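Local coordinates for protein putative isomerase YbhH (PDB 6OTV) that probably acts as an isomerase of the PrpF family, related to diaminopimelate epimerases, with its substrate not established, at residues G210-L213 / P214-D218. Residues are numbered along the deposited sequence; the frame is centred on the assembly and turned at random.
Sequences GYEL and PAELD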
ATOM      1  N   GLY A 210     -13.651  28.649  22.807  1.00 36.39           N
ATOM      2  CA  GLY A 210     -13.473  27.784  21.663  1.00 30.85           C
ATOM      3  C   GLY A 210     -14.572  27.886  20.631  1.00 35.05           C
ATOM      4  O   GLY A 210     -14.463  27.264  19.568  1.00 29.71           O
ATOM      5  N   TYR A 211     -15.623  28.656  20.906  1.00 35.92           N
ATOM      6  CA  TYR A 211     -16.739  28.805  19.985  1.00 34.50           C
ATOM      7  C   TYR A 211     -16.727  30.153  19.281  1.00 38.38           C
ATOM      8  O   TYR A 211     -17.673  30.472  18.551  1.00 39.27           O
ATOM      9  CB  TYR A 211     -18.059  28.592  20.727  1.00 27.58           C
ATOM     10  CG  TYR A 211     -18.068  27.321  21.545  1.00 29.38           C
ATOM     11  CD1 TYR A 211     -18.204  26.079  20.933  1.00 25.67           C
ATOM     12  CD2 TYR A 211     -17.929  27.358  22.928  1.00 32.36           C
ATOM     13  CE1 TYR A 211     -18.205  24.914  21.674  1.00 29.19           C
ATOM     14  CE2 TYR A 211     -17.931  26.195  23.680  1.00 25.80           C
ATOM     15  CZ  TYR A 211     -18.067  24.978  23.047  1.00 30.44           C
ATOM     16  OH  TYR A 211     -18.067  23.817  23.782  1.00 29.42           O
ATOM     17  N   GLU A 212     -15.675  30.947  19.477  1.00 35.77           N
ATOM     18  CA  GLU A 212     -15.583  32.252  18.841  1.00 39.82           C
ATOM     19  C   GLU A 212     -15.421  32.109  17.330  1.00 45.58           C
ATOM     20  O   GLU A 212     -14.937  31.091  16.824  1.00 40.80           O
ATOM     21  CB  GLU A 212     -14.410  33.052  19.418  1.00 41.86           C
ATOM     22  CG  GLU A 212     -14.505  33.345  20.917  1.00 37.70           C
ATOM     23  CD  GLU A 212     -13.903  32.247  21.781  1.00 45.43           C
ATOM     24  OE1 GLU A 212     -13.641  31.140  21.260  1.00 41.06           O
ATOM     25  OE2 GLU A 212     -13.686  32.494  22.986  1.00 44.58           O
ATOM     26  N   LEU A 213     -15.838  33.145  16.611  1.00 51.57           N
ATOM     27  CA  LEU A 213     -15.695  33.156  15.165  1.00 48.34           C
ATOM     28  C   LEU A 213     -14.218  33.226  14.779  1.00 46.10           C
ATOM     29  O   LEU A 213     -13.396  33.761  15.529  1.00 43.56           O
ATOM     30  CB  LEU A 213     -16.446  34.341  14.563  1.00 49.84           C
ATOM     31  CG  LEU A 213     -17.961  34.385  14.774  1.00 50.62           C
ATOM     32  CD1 LEU A 213     -18.523  35.727  14.332  1.00 49.72           C
ATOM     33  CD2 LEU A 213     -18.638  33.250  14.027  1.00 47.93           C
ATOM     34  N   PRO A 214     -13.854  32.674  13.617  1.00 46.84           N
ATOM     35  CA  PRO A 214     -12.456  32.778  13.163  1.00 52.50           C
ATOM     36  C   PRO A 214     -11.934  34.205  13.107  1.00 53.33           C
ATOM     37  O   PRO A 214     -10.757  34.441  13.412  1.00 56.59           O
ATOM     38  CB  PRO A 214     -12.499  32.133  11.771  1.00 46.34           C
ATOM     39  CG  PRO A 214     -13.635  31.168  11.846  1.00 40.82           C
ATOM     40  CD  PRO A 214     -14.665  31.811  12.739  1.00 37.59           C
ATOM     41  N   ALA A 215     -12.780  35.168  12.733  1.00 53.12           N
ATOM     42  CA  ALA A 215     -12.337  36.558  12.678  1.00 59.67           C
ATOM     43  C   ALA A 215     -12.039  37.101  14.070  1.00 59.93           C
ATOM     44  O   ALA A 215     -11.048  37.815  14.265  1.00 65.10           O
ATOM     45  CB  ALA A 215     -13.389  37.419  11.979  1.00 55.39           C
ATOM     46  N   GLU A 216     -12.885  36.774  15.051  1.00 56.22           N
ATOM     47  CA  GLU A 216     -12.647  37.229  16.418  1.00 57.62           C
ATOM     48  C   GLU A 216     -11.363  36.634  16.982  1.00 60.43           C
ATOM     49  O   GLU A 216     -10.643  37.295  17.739  1.00 63.65           O
ATOM     50  CB  GLU A 216     -13.837  36.868  17.305  1.00 56.06           C
ATOM     51  CG  GLU A 216     -15.172  37.398  16.815  1.00 66.07           C
ATOM     52  CD  GLU A 216     -16.340  36.833  17.600  1.00 77.44           C
ATOM     53  OE1 GLU A 216     -16.110  35.961  18.466  1.00 78.53           O
ATOM     54  OE2 GLU A 216     -17.489  37.256  17.351  1.00 80.78           O
ATOM     55  N   LEU A 217     -11.061  35.383  16.628  1.00 61.08           N
ATOM     56  CA  LEU A 217      -9.834  34.759  17.111  1.00 58.05           C
ATOM     57  C   LEU A 217      -8.606  35.391  16.470  1.00 60.59           C
ATOM     58  O   LEU A 217      -7.560  35.523  17.117  1.00 61.67           O
ATOM     59  CB  LEU A 217      -9.868  33.256  16.842  1.00 51.44           C
ATOM     60  CG  LEU A 217     -10.972  32.474  17.556  1.00 47.26           C
ATOM     61  CD1 LEU A 217     -10.983  31.036  17.078  1.00 36.87           C
ATOM     62  CD2 LEU A 217     -10.790  32.539  19.067  1.00 42.87           C
ATOM     63  N   ASP A 218      -8.712  35.788  15.198  1.00 62.05           N
ATOM     64  CA  ASP A 218      -7.583  36.429  14.531  1.00 66.97           C
ATOM     65  C   ASP A 218      -7.328  37.831  15.073  1.00 69.77           C
ATOM     66  O   ASP A 218      -6.191  38.313  15.026  1.00 72.99           O
ATOM     67  CB  ASP A 218      -7.821  36.477  13.021  1.00 61.01           C
ATOM     68  CG  ASP A 218      -7.778  35.104  12.383  1.00 65.17           C
ATOM     69  OD1 ASP A 218      -7.091  34.218  12.933  1.00 66.95           O
ATOM     70  OD2 ASP A 218      -8.427  34.910  11.332  1.00 64.01           O
TER
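Glu216 reaches back from the first turn of helix 214-219 and lays its carboxylate beside Leu213, with OE2 3.5 Å from the methyl CD1 of that leucine. The other oxygen, OE1, takes a weak hydrogen bond from the backbone N of Leu213 at 3.4 Å (152° at the hydrogen) and also lies 3.5 Å from CB of Glu212. In Glu216, CG stands beside the backbone N (chi1 -56°), which turns the side chain back, and the extended chain beyond it gives the reach. Glu212, by contrast, is bent at chi2 (88°) and folds back along the loop, where OE1 accepts the N-H of Gly210 at 2.9 Å and OE2 that of Thr209. The Glu212 carboxylate is held on the loop, and CB is its closest atom to Leu217, 3.7 Å from CD2, the two side chains crossing at about a right angle. Leu217 N donates to Leu213 O at 3.0 Å, closing the first helical turn, and the buried Leu217 side chain also packs on Arg266 and Cys273. Glu216 at N3 thus acts as in a capping box, but Leu213 at the N-cap cannot return the bond: this is a helix N-terminus with proline at N1, not a full capping box.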